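Membrane-bound lytic murein transglycosylase (Agrobacterium tumefaciens, PDB 2PNW) probably cleaves the glycan strands of bacterial peptidoglycan, as a lytic murein transglycosylase of the MltA type with a 3D domain. Local coordinates at residues P85-P90 with D357-L362; F300-P305 with R318-L323. All blocks are in the same frame, centred on the assembly; numbering follows the deposited sequence.

Contact 1: residues P85-P90 with D357-L362; sequences PFRISP and DFYILL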
# COMPACT_ATOMS: atom_id res chain seq x y z
N PRO A 85 22.79 7.48 -4.76
CA PRO A 85 21.61 7.29 -5.61
C PRO A 85 21.89 6.46 -6.86
O PRO A 85 22.97 6.59 -7.49
CB PRO A 85 21.23 8.72 -6.01
CG PRO A 85 22.50 9.53 -5.90
CD PRO A 85 23.52 8.72 -5.11
N PHE A 86 20.91 5.64 -7.23
CA PHE A 86 20.98 4.77 -8.41
C PHE A 86 19.66 4.87 -9.17
O PHE A 86 18.59 4.74 -8.56
CB PHE A 86 21.16 3.32 -7.98
CG PHE A 86 22.49 3.02 -7.37
CD1 PHE A 86 23.48 2.39 -8.11
CD2 PHE A 86 22.76 3.35 -6.05
CE1 PHE A 86 24.72 2.10 -7.54
CE2 PHE A 86 24.00 3.07 -5.47
CZ PHE A 86 24.98 2.44 -6.23
N ARG A 87 19.73 5.10 -10.47
CA ARG A 87 18.55 5.06 -11.33
C ARG A 87 18.13 3.61 -11.50
O ARG A 87 18.96 2.75 -11.80
CB ARG A 87 18.86 5.67 -12.71
CG ARG A 87 17.64 5.83 -13.62
CD ARG A 87 18.04 6.39 -15.00
NE ARG A 87 18.28 7.84 -14.93
CZ ARG A 87 19.47 8.40 -15.04
NH1 ARG A 87 20.55 7.65 -15.26
NH2 ARG A 87 19.60 9.73 -14.94
N ILE A 88 16.85 3.33 -11.29
CA ILE A 88 16.31 2.00 -11.56
C ILE A 88 15.78 1.98 -13.00
O ILE A 88 14.94 2.80 -13.36
CB ILE A 88 15.20 1.60 -10.57
CG1 ILE A 88 15.74 1.61 -9.13
CG2 ILE A 88 14.60 0.22 -10.93
CD1 ILE A 88 14.65 1.51 -8.06
N SER A 89 16.28 1.05 -13.81
CA SER A 89 15.80 0.93 -15.20
C SER A 89 15.15 -0.42 -15.45
O SER A 89 15.86 -1.43 -15.50
CB SER A 89 16.96 1.15 -16.18
OG SER A 89 17.43 2.48 -16.12
N PRO A 90 13.81 -0.45 -15.62
CA PRO A 90 13.02 -1.66 -15.83
C PRO A 90 13.49 -2.50 -17.04
O PRO A 90 13.98 -1.92 -18.01
CB PRO A 90 11.62 -1.12 -16.12
CG PRO A 90 11.59 0.19 -15.41
CD PRO A 90 12.95 0.75 -15.63
N ASP A 357 10.45 8.38 -13.23
CA ASP A 357 11.80 7.85 -13.08
C ASP A 357 12.00 7.54 -11.59
O ASP A 357 11.73 8.40 -10.75
CB ASP A 357 12.86 8.86 -13.56
CG ASP A 357 12.87 9.05 -15.10
OD1 ASP A 357 12.42 8.14 -15.83
OD2 ASP A 357 13.34 10.11 -15.56
N PHE A 358 12.45 6.32 -11.29
CA PHE A 358 12.73 5.89 -9.90
C PHE A 358 14.23 5.92 -9.61
O PHE A 358 15.00 5.37 -10.39
CB PHE A 358 12.25 4.44 -9.69
CG PHE A 358 10.78 4.32 -9.38
CD1 PHE A 358 9.82 4.97 -10.16
CD2 PHE A 358 10.36 3.55 -8.30
CE1 PHE A 358 8.46 4.86 -9.86
CE2 PHE A 358 9.00 3.41 -8.00
CZ PHE A 358 8.05 4.08 -8.78
N TYR A 359 14.65 6.55 -8.51
CA TYR A 359 16.05 6.48 -8.08
C TYR A 359 16.04 5.99 -6.65
O TYR A 359 15.34 6.55 -5.82
CB TYR A 359 16.75 7.86 -8.13
CG TYR A 359 16.67 8.61 -9.45
CD1 TYR A 359 17.73 8.59 -10.35
CD2 TYR A 359 15.54 9.36 -9.77
CE1 TYR A 359 17.67 9.28 -11.56
CE2 TYR A 359 15.45 10.06 -10.99
CZ TYR A 359 16.53 10.02 -11.88
OH TYR A 359 16.47 10.73 -13.07
N ILE A 360 16.81 4.95 -6.34
CA ILE A 360 16.87 4.44 -4.97
C ILE A 360 18.14 4.99 -4.30
O ILE A 360 19.20 5.13 -4.95
CB ILE A 360 16.78 2.86 -4.92
CG1 ILE A 360 16.65 2.35 -3.48
CG2 ILE A 360 17.99 2.20 -5.62
CD1 ILE A 360 16.42 0.82 -3.39
N LEU A 361 18.05 5.33 -3.02
CA LEU A 361 19.22 5.81 -2.30
C LEU A 361 19.72 4.67 -1.43
O LEU A 361 19.02 4.23 -0.51
CB LEU A 361 18.90 7.04 -1.45
CG LEU A 361 18.30 8.31 -2.08
CD1 LEU A 361 18.40 9.47 -1.08
CD2 LEU A 361 18.99 8.70 -3.36
N LEU A 362 20.91 4.17 -1.73
CA LEU A 362 21.47 3.06 -0.94
C LEU A 362 22.39 3.56 0.14
O LEU A 362 23.20 4.45 -0.11
CB LEU A 362 22.23 2.06 -1.83
CG LEU A 362 21.51 1.50 -3.06
CD1 LEU A 362 22.33 0.41 -3.69
CD2 LEU A 362 20.14 0.96 -2.65
O HOH W 1 12.84 4.61 -13.40
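The ring of Tyr359 has the guanidinium of Arg87 beside it, NH2 lying at the ring's edge and in its plane, while Arg87 NE stands 3.7 Å from Tyr359 CE1 in an oblique approach. The two side chains run alongside each other in the same direction, their flat groups turned 65° apart, which rules out a parallel stack. At the edge of the Phe86 ring, near its plane, sits Ile360 O, and Leu362 crosses the Phe86 side chain at about a right angle, its CD1 3.6 Å from Phe86 CE2. The two rings lie on opposite faces of an antiparallel strand pair in which 357-362 belongs to the 3D domain, of the double-psi barrel clan. Phe86 and Ile360 exchange two backbone hydrogen bonds of 2.9 Å, N to O each way. On their face, Ile88 has CG1 anti to its carbonyl carbon (chi1 -60°), sending CD1 over to Ile360 CB and Phe358 CB. Ile88 N bonds Phe358 O, and a water stands in for the return bond, donating to Ile88 O at 2.8 Å and accepting from Phe358 N at 2.7 Å. On the face of Arg87 and Tyr359, Pro85 CB presses on Leu361 CD2 at a tight 3.5 Å.

Contact 2: residues F300-P305 with R318-L323; sequences FFIHAP and RLMLAL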
# COMPACT_ATOMS: atom_id res chain seq x y z
N PHE A 300 13.42 6.47 -1.82
CA PHE A 300 13.31 6.50 -3.28
C PHE A 300 13.02 7.93 -3.68
O PHE A 300 12.07 8.53 -3.14
CB PHE A 300 12.11 5.64 -3.76
CG PHE A 300 12.36 4.15 -3.72
CD1 PHE A 300 12.57 3.43 -4.90
CD2 PHE A 300 12.34 3.45 -2.51
CE1 PHE A 300 12.77 2.03 -4.87
CE2 PHE A 300 12.58 2.06 -2.45
CZ PHE A 300 12.78 1.35 -3.64
N PHE A 301 13.80 8.47 -4.62
CA PHE A 301 13.46 9.76 -5.22
C PHE A 301 12.64 9.51 -6.49
O PHE A 301 13.09 8.79 -7.38
CB PHE A 301 14.71 10.59 -5.54
CG PHE A 301 14.40 12.02 -5.95
CD1 PHE A 301 14.18 13.01 -5.00
CD2 PHE A 301 14.32 12.36 -7.30
CE1 PHE A 301 13.87 14.32 -5.39
CE2 PHE A 301 14.01 13.65 -7.69
CZ PHE A 301 13.80 14.64 -6.74
N ILE A 302 11.44 10.09 -6.55
CA ILE A 302 10.50 9.80 -7.62
C ILE A 302 10.31 11.08 -8.42
O ILE A 302 9.98 12.12 -7.86
CB ILE A 302 9.14 9.28 -7.08
CG1 ILE A 302 9.34 8.03 -6.20
CG2 ILE A 302 8.14 9.05 -8.23
CD1 ILE A 302 10.01 6.88 -6.90
N HIS A 303 10.56 10.99 -9.73
CA HIS A 303 10.41 12.14 -10.63
C HIS A 303 9.33 11.81 -11.67
O HIS A 303 9.55 10.95 -12.52
CB HIS A 303 11.74 12.47 -11.31
CG HIS A 303 11.65 13.63 -12.26
ND1 HIS A 303 12.20 13.60 -13.52
CD2 HIS A 303 11.07 14.84 -12.13
CE1 HIS A 303 11.96 14.75 -14.14
NE2 HIS A 303 11.27 15.52 -13.31
N ALA A 304 8.19 12.50 -11.57
CA ALA A 304 7.05 12.24 -12.46
C ALA A 304 6.57 13.57 -12.99
O ALA A 304 5.62 14.15 -12.47
CB ALA A 304 5.91 11.50 -11.71
N PRO A 305 7.26 14.08 -14.03
CA PRO A 305 7.02 15.46 -14.47
C PRO A 305 5.61 15.71 -15.02
O PRO A 305 5.11 16.82 -14.89
CB PRO A 305 8.11 15.69 -15.52
CG PRO A 305 8.44 14.35 -16.03
CD PRO A 305 8.31 13.43 -14.84
N ARG A 318 10.17 14.23 -5.57
CA ARG A 318 10.39 14.22 -4.12
C ARG A 318 10.97 12.91 -3.64
O ARG A 318 10.82 11.88 -4.29
CB ARG A 318 9.09 14.54 -3.36
CG ARG A 318 7.99 13.54 -3.49
CD ARG A 318 6.74 13.97 -2.72
NE ARG A 318 5.97 15.02 -3.40
CZ ARG A 318 4.69 15.30 -3.14
NH1 ARG A 318 4.02 14.63 -2.21
NH2 ARG A 318 4.07 16.27 -3.81
N LEU A 319 11.67 13.00 -2.52
CA LEU A 319 12.19 11.83 -1.82
C LEU A 319 11.13 11.21 -0.94
O LEU A 319 10.44 11.92 -0.18
CB LEU A 319 13.40 12.21 -0.97
CG LEU A 319 14.22 11.04 -0.39
CD1 LEU A 319 14.83 10.16 -1.52
CD2 LEU A 319 15.30 11.59 0.49
N MET A 320 11.01 9.89 -1.02
CA MET A 320 9.94 9.18 -0.32
C MET A 320 10.56 7.97 0.37
O MET A 320 11.71 7.64 0.13
CB MET A 320 8.87 8.72 -1.33
CG MET A 320 8.24 9.87 -2.22
SD MET A 320 6.97 9.23 -3.35
CE MET A 320 5.63 9.21 -2.16
N LEU A 321 9.80 7.33 1.27
CA LEU A 321 10.27 6.07 1.83
C LEU A 321 9.34 4.96 1.42
O LEU A 321 8.13 5.15 1.33
CB LEU A 321 10.36 6.13 3.36
CG LEU A 321 11.39 7.13 3.93
CD1 LEU A 321 11.09 7.34 5.40
CD2 LEU A 321 12.80 6.61 3.72
N ALA A 322 9.92 3.78 1.17
CA ALA A 322 9.12 2.59 0.82
C ALA A 322 8.51 2.02 2.09
O ALA A 322 9.19 1.37 2.87
CB ALA A 322 10.02 1.54 0.16
N LEU A 323 7.22 2.29 2.32
CA LEU A 323 6.61 1.94 3.60
C LEU A 323 5.40 1.01 3.45
O LEU A 323 4.71 0.72 4.42
CB LEU A 323 6.22 3.22 4.36
CG LEU A 323 7.43 4.05 4.86
CD1 LEU A 323 6.88 5.32 5.44
CD2 LEU A 323 8.24 3.27 5.88
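Phe301 lays its ring against the opposite backbone, with Arg318 N over one face and Phe301 CD1 only 3.5 Å from Arg318 C. Its CG is anti to the backbone N (chi1 -171°), which carries the ring back across the neighbouring strand while CB meets Leu319 CD1 at 4.0 Å. This is the close-packed part of the contact, and four backbone hydrogen bonds run through it. Phe300 and Met320 trade two, the shorter being Met320 N to Phe300 O at 2.7 Å; Ile302 and Arg318 trade two more, Ile302 N to Arg318 O being nearly straight at 173°. The strands form a beta hairpin of the 3D domain, with strand 353-363 next to 299-304 and strand 286-288 next to 316-324. The face bearing Phe300, Ile302 and Met320 is buried as well: Met320 SD comes to 3.9 Å from Ile302 CG1, the two side chains crossing at about a right angle, and Leu287 packs on all three. Phe300 CE2 reaches Ala322 CB at 3.7 Å obliquely, while His294 meets the ring edge-to-face. Ala304 bonds onward to Phe316, and the open side is marked by exposed Pro305 and partly exposed His303 and Arg318. There Arg318 turns its guanidinium from the hairpin partner, NH2 forming a salt bridge with Asp311 and NH1 a hydrogen bond to Gly284 O.

In the fold
Contact 1 and contact 2 lie about 10 Å apart, centre to centre, on the same side of the chain's centre, and share a border: strand 353-363 runs antiparallel to strand 299-304. Probable hydrogen bonds join Phe301 N to Tyr359 O and Asp357 N to His303 O, and side chains pack from Ile302 to Phe358 and from Leu319 to Leu361. Contact 2 is a local hairpin, its segments 13 residues apart, whereas segments 85-90 and 357-362 lie 267 residues apart at their closest ends. Chain order is thus 85-90, 300-305, 318-323, 357-362. This is consistent with the MltA architecture, in which N- and C-terminal parts of the chain together build the double-psi barrel and the insert domain is spliced in between them.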